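Side-chain contacts in glycoside hydrolase family 5 (Aspergillus oryzae, PDB 6LA0), which acts as a secreted rutinosidase and may also release glucose from the non-reducing ends of beta-1,3-glucans: residues 37-40 against 41-45; 155-158 against 159-162; 223-226 against 227-230; 240-243 against 244-248. All coordinates share one frame; numbering follows the deposited sequence.

Overall arrangement
All four contacts are local, each within a helix or at one of its ends, and all are partly buried; contact 4 lies nearest the middle, about 17 Å from the chain centre to its own centre, against 22 to 23 Å for the others. Contacts 2 and 3 sit on neighbouring helices, 158-176 and 209-229, and contact 4 packs on the second of these. Contact 1 stands on the far side of the chain centre from contacts 3 and 4. Chemistry follows place: contact 2 starts a helix with a glycosylated cap, contacts 1 and 3 finish helices with serine hydroxyls on backbone carbonyls, and contact 4 relies on a lysine laid against aromatic rings.

Contact 1 (37-40 against 41-45); sequences QFWG and TYSGG
Ser43 sets its CB over one face of the Trp39 indole, a CH-pi contact in which CB stands 3.4 Å from the centroid of the five-membered ring and 19° off the normal. The nearest ring atom to Ser43 CB is Trp39 NE1 at 3.2 Å; that nitrogen gives its hydrogen to Ala46 O, just beyond the contact. The Tyr42 ring has Thr41 CG2 over the centre of one face. Against Phe38 it lies obliquely, the planes inclined at 44°, with Phe38 CD1 3.5 Å from Tyr42 CD2 and the two side chains crossing at about a right angle. Leu64 and Val63 of helix 60-70 and Leu52 of helix 49-56 touch Phe38, and Val63 also meets Tyr42.

The rings hang from the short helix 36-42, and the chain leaves it through an ST turn: Ser43 OG accepts from Gly45 N at 3.3 Å. The same hydroxyl donates to Trp39 O at 2.8 Å. With chi1 at 76°, Ser43 OG falls between its own backbone N and carbonyl carbon, which turns it back over the helix. Trp39 O is thus gripped twice, because Ser43 N also donates to it, at 3.0 Å, and the two donors come from opposite faces of the carbonyl plane. Gly44 takes a positive phi where the chain departs from helical geometry, and a water spans the break, donating to Gly40 O at 2.8 Å and accepting from Gly44 N. Near the exposed Gln37 and Thr41 a second water lies 2.7 Å from Thr41 OG1, with a weak bond from Gln37 NE2.

Contact 2 (155-158 against 159-162); sequences YYNE and TAFD. With NAG (2-acetamido-2-deoxy-beta-D-glucopyranose), chain D.
Asn157 caps the N-terminus of helix 158-176 with the same amide that carries an N-linked glycan, in the sequon formed with Glu158 and Thr159. Its OD1 accepts from Ala160 N at 2.9 Å; the N-H points almost straight at the oxygen (176°), yet the donor stands well above the amide plane, away from the lone pairs. Chi1 of 179° puts CG anti to the backbone N and swings the amide across the first turn. The carboxamide is fixed from its nitrogen as well: ND2 is bonded covalently to C1 of the sugar and donates its hydrogen to Gly153 O.

Glu158 meets the next turn through its backbone, Glu158 O accepting from Asp162 N at 2.9 Å, while Asn157 O takes Phe161 N at 2.8 Å. The Glu158 side chain leads away from the turn, bent at chi2, and touches Trp214 of helix 209-229. Thr159, third residue of the sequon, brings CB to 3.5 Å from Asn157 OD1 on the outer surface of the turn. Beyond the amide, the sugar also leans on the helix, with its O5 3.4 Å from Ala160 CB.

Contact 3 (223-226 against 227-230); sequences IDRV and ASVN
The closing turn of helix 209-229 is built on Val226 O, which accepts from two successive amides. Asn230 N comes nearly along the C=O axis at 2.8 Å, the N-H...O angle almost straight (177°), whereas Val229 N, at 3.0 Å from Val226 O, stands well above the carbonyl plane. The Val229 bond follows the i to i+3 spacing of a tightening helix end. One turn earlier the pattern is still regular, with Ala227 N donating to Ile223 O and Ser228 N to Asp224 O.

Ser228 adds a side-chain bond: its OG donates to Arg225 O at 2.8 Å, approaching at a tilt to the carbonyl plane. Chi1 of 81° sets the hydroxyl between the serine's own N and carbonyl carbon, facing back along the helix. Beside that carbonyl, Val229 CG2 comes to 3.8 Å from Arg225 O. The Arg225 chain folds at chi2 and chi3, passing CD at 4.2 Å from Ser228 OG before its NH1 reaches Asp169 in a salt bridge.

In this TIM barrel the helix follows strand 184-187 and leads to strand 235-237, and it packs on helix 158-176 at its side. Val226 and Val229 both rest on Ile172 of that neighbour, forming the apolar part of the seam that the Arg225-Asp169 pair continues in charged form. At the exit, Asn230 leaves helical geometry and is buried with its amide well used: ND2 donates to Tyr11 OH and Gln176 OE1, while OD1 accepts from Asn232 N in an Asx turn that leads the chain away.

Contact 4 (240-243 against 244-248); sequences SFKP and EQYWS
Lys242 lays its aliphatic chain over one face of the Tyr246 ring. Its CE makes a CH-pi contact, 3.7 Å from the Tyr246 centroid and 18° off the normal, and is offset toward the rim beside Tyr246 CZ. The ammonium lies farther out: Lys242 NZ is 4.5 Å from the same centroid and 31° off the normal, an off-centre cation-pi contact. A bend at chi2 (-66°) folds the lysine onto the ring. Nearer its root, Lys242 CB touches Trp247 NE1 at 3.5 Å, and the lysine and indole run at about a right angle. The two aromatic rings meet as well, Tyr246 CD1 standing 3.6 Å above the centre of the Trp247 ring system.

This packing forms at the start of the short, weakly bonded helix 244-248, in the connection between barrel strands 235-237 and 257-265. Pro243 O begins the turn by accepting from Tyr246 N at 2.9 Å, the donor well out of the carbonyl plane; Glu244 O then accepts from Trp247 N at 3.0 Å.

An outer shell pins the polar ends. Lys242 NZ donates to Leu207 O and Pro204 O, which would draw the ammonium off the ring centre, Tyr246 OH bonds Asp209 OD1, and Trp247 NE1 donates to Gly239 O. Ala212 of helix 209-229 touches both aromatic side chains, while Glu244 OE1 accepts from Asp289 N.

Contact 1 (37-40 against 41-45)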
loop_
_atom_site.group_PDB
_atom_site.type_symbol
_atom_site.label_atom_id
_atom_site.label_comp_id
_atom_site.label_asym_id
_atom_site.label_seq_id
_atom_site.Cartn_x
_atom_site.Cartn_y
_atom_site.Cartn_z
ATOM N N GLN A 37 6.023 -19.625 4.350
ATOM C CA GLN A 37 5.575 -20.985 4.063
ATOM C C GLN A 37 4.902 -21.059 2.707
ATOM O O GLN A 37 5.132 -22.004 1.940
ATOM C CB GLN A 37 4.620 -21.485 5.147
ATOM C CG GLN A 37 3.943 -22.808 4.775
ATOM C CD GLN A 37 3.693 -23.726 5.959
ATOM O OE1 GLN A 37 3.779 -23.308 7.113
ATOM N NE2 GLN A 37 3.379 -24.987 5.674
ATOM N N PHE A 38 4.048 -20.081 2.402
ATOM C CA PHE A 38 3.434 -20.040 1.085
ATOM C C PHE A 38 4.495 -19.905 0.005
ATOM O O PHE A 38 4.451 -20.605 -1.011
ATOM C CB PHE A 38 2.434 -18.892 1.003
ATOM C CG PHE A 38 1.889 -18.666 -0.382
ATOM C CD1 PHE A 38 0.927 -19.511 -0.904
ATOM C CD2 PHE A 38 2.358 -17.619 -1.163
ATOM C CE1 PHE A 38 0.428 -19.304 -2.183
ATOM C CE2 PHE A 38 1.863 -17.417 -2.431
ATOM C CZ PHE A 38 0.898 -18.270 -2.940
ATOM N N TRP A 39 5.476 -19.017 0.210
ATOM C CA TRP A 39 6.431 -18.783 -0.871
ATOM C C TRP A 39 7.328 -19.996 -1.094
ATOM O O TRP A 39 7.591 -20.370 -2.243
ATOM C CB TRP A 39 7.264 -17.528 -0.619
ATOM C CG TRP A 39 7.772 -16.941 -1.916
ATOM C CD1 TRP A 39 8.992 -17.154 -2.487
ATOM C CD2 TRP A 39 7.052 -16.074 -2.817
ATOM N NE1 TRP A 39 9.087 -16.461 -3.675
ATOM C CE2 TRP A 39 7.910 -15.794 -3.902
ATOM C CE3 TRP A 39 5.774 -15.496 -2.801
ATOM C CZ2 TRP A 39 7.531 -14.963 -4.962
ATOM C CZ3 TRP A 39 5.403 -14.660 -3.850
ATOM C CH2 TRP A 39 6.278 -14.411 -4.919
ATOM N N GLY A 40 7.784 -20.637 -0.017
ATOM C CA GLY A 40 8.569 -21.851 -0.176
ATOM C C GLY A 40 7.837 -22.931 -0.957
ATOM O O GLY A 40 8.405 -23.561 -1.851
ATOM N N THR A 41 6.556 -23.148 -0.641
ATOM C CA THR A 41 5.817 -24.247 -1.257
ATOM C C THR A 41 5.540 -24.006 -2.739
ATOM O O THR A 41 5.653 -24.936 -3.550
ATOM C CB THR A 41 4.502 -24.475 -0.512
ATOM O OG1 THR A 41 4.782 -24.842 0.845
ATOM C CG2 THR A 41 3.697 -25.573 -1.172
ATOM N N TYR A 42 5.164 -22.773 -3.126
ATOM C CA TYR A 42 4.558 -22.545 -4.439
ATOM C C TYR A 42 5.364 -21.680 -5.400
ATOM O O TYR A 42 4.975 -21.578 -6.568
ATOM C CB TYR A 42 3.162 -21.909 -4.289
ATOM C CG TYR A 42 2.136 -22.816 -3.629
ATOM C CD1 TYR A 42 1.641 -23.938 -4.300
ATOM C CD2 TYR A 42 1.667 -22.562 -2.343
ATOM C CE1 TYR A 42 0.714 -24.775 -3.706
ATOM C CE2 TYR A 42 0.733 -23.391 -1.737
ATOM C CZ TYR A 42 0.258 -24.503 -2.428
ATOM O OH TYR A 42 -0.666 -25.351 -1.846
ATOM N N SER A 43 6.463 -21.054 -4.969
ATOM C CA SER A 43 7.149 -20.116 -5.850
ATOM C C SER A 43 8.075 -20.785 -6.857
ATOM O O SER A 43 8.405 -20.167 -7.873
ATOM C CB SER A 43 7.956 -19.115 -5.027
ATOM O OG SER A 43 9.146 -19.717 -4.538
ATOM N N GLY A 44 8.530 -22.006 -6.597
ATOM C CA GLY A 44 9.467 -22.641 -7.508
ATOM C C GLY A 44 10.794 -21.929 -7.660
ATOM O O GLY A 44 11.470 -22.100 -8.680
ATOM N N GLY A 45 11.190 -21.122 -6.678
ATOM C CA GLY A 45 12.414 -20.364 -6.769
ATOM C C GLY A 45 12.269 -18.969 -7.342
ATOM O O GLY A 45 13.248 -18.205 -7.326
HETATM O O HOH W 1 2.610 -24.408 2.408
HETATM O O HOH W 2 8.648 -23.904 -4.584
#

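Contact 2 (155-158 against 159-162)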
loop_
_atom_site.group_PDB
_atom_site.type_symbol
_atom_site.label_atom_id
_atom_site.label_comp_id
_atom_site.label_asym_id
_atom_site.label_seq_id
_atom_site.Cartn_x
_atom_site.Cartn_y
_atom_site.Cartn_z
ATOM N N TYR A 155 6.605 3.095 -18.538
ATOM C CA TYR A 155 6.965 4.471 -18.866
ATOM C C TYR A 155 6.930 4.715 -20.375
ATOM O O TYR A 155 7.443 3.911 -21.159
ATOM C CB TYR A 155 8.355 4.792 -18.293
ATOM C CG TYR A 155 8.356 4.812 -16.783
ATOM C CD1 TYR A 155 8.629 3.655 -16.055
ATOM C CD2 TYR A 155 8.033 5.968 -16.079
ATOM C CE1 TYR A 155 8.604 3.654 -14.677
ATOM C CE2 TYR A 155 8.007 5.978 -14.683
ATOM C CZ TYR A 155 8.297 4.808 -13.991
ATOM O OH TYR A 155 8.273 4.775 -12.606
ATOM N N TYR A 156 6.308 5.839 -20.771
ATOM C CA TYR A 156 6.327 6.365 -22.135
ATOM C C TYR A 156 5.585 5.463 -23.120
ATOM O O TYR A 156 5.719 5.616 -24.334
ATOM C CB TYR A 156 7.772 6.609 -22.602
ATOM C CG TYR A 156 8.704 7.100 -21.496
ATOM C CD1 TYR A 156 8.463 8.301 -20.836
ATOM C CD2 TYR A 156 9.808 6.354 -21.104
ATOM C CE1 TYR A 156 9.303 8.748 -19.826
ATOM C CE2 TYR A 156 10.653 6.785 -20.094
ATOM C CZ TYR A 156 10.401 7.981 -19.462
ATOM O OH TYR A 156 11.250 8.397 -18.457
ATOM N N ASN A 157 4.788 4.529 -22.610
ATOM C CA ASN A 157 4.196 3.436 -23.388
ATOM C C ASN A 157 2.709 3.733 -23.517
ATOM O O ASN A 157 1.952 3.590 -22.552
ATOM C CB ASN A 157 4.477 2.113 -22.670
ATOM C CG ASN A 157 3.892 0.893 -23.364
ATOM O OD1 ASN A 157 2.936 0.969 -24.138
ATOM N ND2 ASN A 157 4.474 -0.262 -23.058
ATOM N N GLU A 158 2.290 4.162 -24.712
ATOM C CA GLU A 158 0.904 4.582 -24.900
ATOM C C GLU A 158 -0.057 3.409 -24.730
ATOM O O GLU A 158 -1.167 3.575 -24.204
ATOM C CB GLU A 158 0.723 5.215 -26.282
ATOM C CG GLU A 158 1.493 6.526 -26.516
ATOM C CD GLU A 158 0.890 7.714 -25.782
ATOM O OE1 GLU A 158 -0.274 7.612 -25.326
ATOM O OE2 GLU A 158 1.581 8.750 -25.653
ATOM N N THR A 159 0.335 2.222 -25.187
ATOM C CA THR A 159 -0.531 1.058 -25.005
ATOM C C THR A 159 -0.738 0.762 -23.526
ATOM O O THR A 159 -1.877 0.590 -23.069
ATOM C CB THR A 159 0.054 -0.164 -25.723
ATOM O OG1 THR A 159 -0.017 0.035 -27.144
ATOM C CG2 THR A 159 -0.731 -1.411 -25.358
ATOM N N ALA A 160 0.360 0.694 -22.766
ATOM C CA ALA A 160 0.275 0.505 -21.322
ATOM C C ALA A 160 -0.532 1.616 -20.657
ATOM O O ALA A 160 -1.289 1.362 -19.712
ATOM C CB ALA A 160 1.681 0.443 -20.724
ATOM N N PHE A 161 -0.364 2.864 -21.116
ATOM C CA PHE A 161 -1.167 3.968 -20.590
ATOM C C PHE A 161 -2.660 3.731 -20.817
ATOM O O PHE A 161 -3.475 3.912 -19.902
ATOM C CB PHE A 161 -0.712 5.289 -21.232
ATOM C CG PHE A 161 -1.242 6.518 -20.547
ATOM C CD1 PHE A 161 -0.474 7.190 -19.602
ATOM C CD2 PHE A 161 -2.493 7.023 -20.868
ATOM C CE1 PHE A 161 -0.956 8.325 -18.969
ATOM C CE2 PHE A 161 -2.978 8.163 -20.246
ATOM C CZ PHE A 161 -2.212 8.812 -19.288
ATOM N N ASP A 162 -3.040 3.329 -22.034
ATOM C CA ASP A 162 -4.450 3.074 -22.314
ATOM C C ASP A 162 -5.004 1.986 -21.395
ATOM O O ASP A 162 -6.070 2.152 -20.786
ATOM C CB ASP A 162 -4.633 2.690 -23.786
ATOM C CG ASP A 162 -6.084 2.686 -24.201
ATOM O OD1 ASP A 162 -6.876 3.368 -23.512
ATOM O OD2 ASP A 162 -6.437 2.003 -25.197
HETATM C C1 NAG D . 4.040 -1.529 -23.576
HETATM C C2 NAG D . 5.207 -2.537 -23.562
HETATM C C3 NAG D . 4.708 -3.961 -23.840
HETATM C C4 NAG D . 3.533 -4.311 -22.936
HETATM C C5 NAG D . 2.449 -3.258 -23.096
HETATM C C6 NAG D . 1.240 -3.511 -22.228
HETATM C C7 NAG D . 7.465 -1.815 -24.199
HETATM C C8 NAG D . 8.374 -1.458 -25.337
HETATM N N2 NAG D . 6.218 -2.157 -24.533
HETATM O O3 NAG D . 5.770 -4.885 -23.630
HETATM O O4 NAG D . 3.003 -5.588 -23.277
HETATM O O5 NAG D . 2.988 -1.988 -22.711
HETATM O O6 NAG D . 1.627 -4.127 -21.009
HETATM O O7 NAG D . 7.843 -1.797 -23.029
#

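Contact 3 (223-226 against 227-230)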
loop_
_atom_site.group_PDB
_atom_site.type_symbol
_atom_site.label_atom_id
_atom_site.label_comp_id
_atom_site.label_asym_id
_atom_site.label_seq_id
_atom_site.Cartn_x
_atom_site.Cartn_y
_atom_site.Cartn_z
ATOM N N ILE A 223 -7.032 11.961 -12.083
ATOM C CA ILE A 223 -7.811 12.960 -11.353
ATOM C C ILE A 223 -9.013 13.383 -12.184
ATOM O O ILE A 223 -10.145 13.456 -11.690
ATOM C CB ILE A 223 -6.941 14.178 -10.974
ATOM C CG1 ILE A 223 -5.936 13.845 -9.874
ATOM C CG2 ILE A 223 -7.803 15.333 -10.466
ATOM C CD1 ILE A 223 -4.764 14.805 -9.848
ATOM N N ASP A 224 -8.779 13.654 -13.472
ATOM C CA ASP A 224 -9.859 14.111 -14.345
ATOM C C ASP A 224 -10.881 13.008 -14.589
ATOM O O ASP A 224 -12.093 13.266 -14.602
ATOM C CB ASP A 224 -9.294 14.604 -15.676
ATOM C CG ASP A 224 -8.568 15.937 -15.556
ATOM O OD1 ASP A 224 -8.593 16.563 -14.471
ATOM O OD2 ASP A 224 -7.971 16.362 -16.566
ATOM N N ARG A 225 -10.419 11.771 -14.785
ATOM C CA ARG A 225 -11.359 10.696 -15.101
ATOM C C ARG A 225 -12.262 10.392 -13.916
ATOM O O ARG A 225 -13.473 10.227 -14.086
ATOM C CB ARG A 225 -10.614 9.436 -15.548
ATOM C CG ARG A 225 -11.538 8.297 -16.016
ATOM C CD ARG A 225 -12.349 8.670 -17.291
ATOM N NE ARG A 225 -11.478 8.971 -18.429
ATOM C CZ ARG A 225 -10.861 8.055 -19.172
ATOM N NH1 ARG A 225 -11.022 6.763 -18.913
ATOM N NH2 ARG A 225 -10.080 8.428 -20.181
ATOM N N VAL A 226 -11.700 10.350 -12.703
ATOM C CA VAL A 226 -12.514 10.085 -11.521
ATOM C C VAL A 226 -13.507 11.215 -11.306
ATOM O O VAL A 226 -14.699 10.977 -11.076
ATOM C CB VAL A 226 -11.630 9.876 -10.269
ATOM C CG1 VAL A 226 -12.508 9.722 -9.022
ATOM C CG2 VAL A 226 -10.704 8.652 -10.422
ATOM N N ALA A 227 -13.023 12.463 -11.353
ATOM C CA ALA A 227 -13.887 13.616 -11.108
ATOM C C ALA A 227 -14.979 13.741 -12.165
ATOM O O ALA A 227 -16.067 14.254 -11.875
ATOM C CB ALA A 227 -13.053 14.909 -11.049
ATOM N N SER A 228 -14.723 13.278 -13.388
ATOM C CA SER A 228 -15.765 13.326 -14.408
ATOM C C SER A 228 -16.930 12.400 -14.081
ATOM O O SER A 228 -18.041 12.634 -14.566
ATOM C CB SER A 228 -15.186 12.983 -15.784
ATOM O OG SER A 228 -15.063 11.575 -15.968
ATOM N N VAL A 229 -16.718 11.373 -13.260
ATOM C CA VAL A 229 -17.797 10.488 -12.834
ATOM C C VAL A 229 -18.351 10.888 -11.475
ATOM O O VAL A 229 -19.563 10.952 -11.288
ATOM C CB VAL A 229 -17.328 9.015 -12.832
ATOM C CG1 VAL A 229 -18.429 8.120 -12.281
ATOM C CG2 VAL A 229 -16.947 8.590 -14.227
ATOM N N ASN A 230 -17.485 11.148 -10.505
ATOM C CA ASN A 230 -17.920 11.472 -9.148
ATOM C C ASN A 230 -16.839 12.340 -8.521
ATOM O O ASN A 230 -15.817 11.827 -8.042
ATOM C CB ASN A 230 -18.173 10.212 -8.323
ATOM C CG ASN A 230 -18.776 10.503 -6.957
ATOM O OD1 ASN A 230 -18.645 11.608 -6.423
ATOM N ND2 ASN A 230 -19.434 9.500 -6.377
#

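Contact 4 (240-243 against 244-248)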
loop_
_atom_site.group_PDB
_atom_site.type_symbol
_atom_site.label_atom_id
_atom_site.label_comp_id
_atom_site.label_asym_id
_atom_site.label_seq_id
_atom_site.Cartn_x
_atom_site.Cartn_y
_atom_site.Cartn_z
ATOM N N SER A 240 5.859 8.499 -5.544
ATOM C CA SER A 240 7.175 7.875 -5.434
ATOM C C SER A 240 7.778 8.327 -4.107
ATOM O O SER A 240 7.057 8.423 -3.108
ATOM C CB SER A 240 8.041 8.244 -6.646
ATOM O OG SER A 240 9.217 7.453 -6.749
ATOM N N PHE A 241 9.066 8.652 -4.074
ATOM C CA PHE A 241 9.684 9.060 -2.822
ATOM C C PHE A 241 10.088 10.536 -2.813
ATOM O O PHE A 241 11.023 10.925 -2.111
ATOM C CB PHE A 241 10.856 8.138 -2.506
ATOM C CG PHE A 241 10.470 6.676 -2.500
ATOM C CD1 PHE A 241 9.852 6.115 -1.392
ATOM C CD2 PHE A 241 10.703 5.873 -3.608
ATOM C CE1 PHE A 241 9.488 4.755 -1.381
ATOM C CE2 PHE A 241 10.343 4.519 -3.605
ATOM C CZ PHE A 241 9.733 3.967 -2.493
ATOM N N LYS A 242 9.368 11.370 -3.571
ATOM C CA LYS A 242 9.523 12.815 -3.483
ATOM C C LYS A 242 8.744 13.379 -2.295
ATOM O O LYS A 242 7.786 12.768 -1.815
ATOM C CB LYS A 242 9.019 13.478 -4.758
ATOM C CG LYS A 242 9.511 12.869 -6.048
ATOM C CD LYS A 242 10.996 13.041 -6.243
ATOM C CE LYS A 242 11.328 13.078 -7.726
ATOM N NZ LYS A 242 12.788 13.243 -7.955
ATOM N N PRO A 243 9.126 14.556 -1.804
ATOM C CA PRO A 243 8.256 15.260 -0.855
ATOM C C PRO A 243 7.007 15.750 -1.558
ATOM O O PRO A 243 7.002 15.986 -2.768
ATOM C CB PRO A 243 9.118 16.434 -0.367
ATOM C CG PRO A 243 10.203 16.578 -1.384
ATOM C CD PRO A 243 10.451 15.189 -1.916
ATOM N N GLU A 244 5.929 15.907 -0.786
ATOM C CA GLU A 244 4.716 16.463 -1.372
ATOM C C GLU A 244 5.001 17.801 -2.052
ATOM O O GLU A 244 4.409 18.104 -3.096
ATOM C CB GLU A 244 3.627 16.611 -0.304
ATOM C CG GLU A 244 2.387 17.397 -0.767
ATOM C CD GLU A 244 2.467 18.881 -0.431
ATOM O OE1 GLU A 244 3.438 19.300 0.231
ATOM O OE2 GLU A 244 1.557 19.635 -0.836
ATOM N N GLN A 245 5.928 18.595 -1.507
ATOM C CA GLN A 245 6.210 19.893 -2.119
ATOM C C GLN A 245 6.751 19.778 -3.545
ATOM O O GLN A 245 6.645 20.744 -4.315
ATOM C CB GLN A 245 7.193 20.681 -1.246
ATOM C CG GLN A 245 6.576 21.141 0.058
ATOM C CD GLN A 245 6.855 20.185 1.203
ATOM O OE1 GLN A 245 6.812 18.954 1.039
ATOM N NE2 GLN A 245 7.137 20.740 2.373
ATOM N N TYR A 246 7.331 18.628 -3.909
ATOM C CA TYR A 246 7.827 18.419 -5.265
ATOM C C TYR A 246 6.692 18.391 -6.279
ATOM O O TYR A 246 6.888 18.789 -7.432
ATOM C CB TYR A 246 8.630 17.107 -5.333
ATOM C CG TYR A 246 9.124 16.720 -6.720
ATOM C CD1 TYR A 246 8.300 16.022 -7.607
ATOM C CD2 TYR A 246 10.414 17.050 -7.148
ATOM C CE1 TYR A 246 8.738 15.666 -8.884
ATOM C CE2 TYR A 246 10.863 16.694 -8.424
ATOM C CZ TYR A 246 10.019 15.997 -9.280
ATOM O OH TYR A 246 10.436 15.633 -10.545
ATOM N N TRP A 247 5.511 17.921 -5.876
ATOM C CA TRP A 247 4.389 17.742 -6.790
ATOM C C TRP A 247 3.349 18.843 -6.685
ATOM O O TRP A 247 2.547 19.015 -7.614
ATOM C CB TRP A 247 3.677 16.404 -6.521
ATOM C CG TRP A 247 4.544 15.185 -6.676
ATOM C CD1 TRP A 247 5.102 14.439 -5.671
ATOM C CD2 TRP A 247 4.927 14.548 -7.906
ATOM N NE1 TRP A 247 5.828 13.403 -6.199
ATOM C CE2 TRP A 247 5.733 13.439 -7.567
ATOM C CE3 TRP A 247 4.677 14.814 -9.257
ATOM C CZ2 TRP A 247 6.290 12.596 -8.532
ATOM C CZ3 TRP A 247 5.227 13.975 -10.214
ATOM C CH2 TRP A 247 6.024 12.876 -9.845
ATOM N N SER A 248 3.332 19.573 -5.575
ATOM C CA SER A 248 2.148 20.352 -5.247
ATOM C C SER A 248 1.947 21.525 -6.198
ATOM O O SER A 248 0.806 21.942 -6.430
ATOM C CB SER A 248 2.234 20.833 -3.802
ATOM O OG SER A 248 3.200 21.848 -3.657
#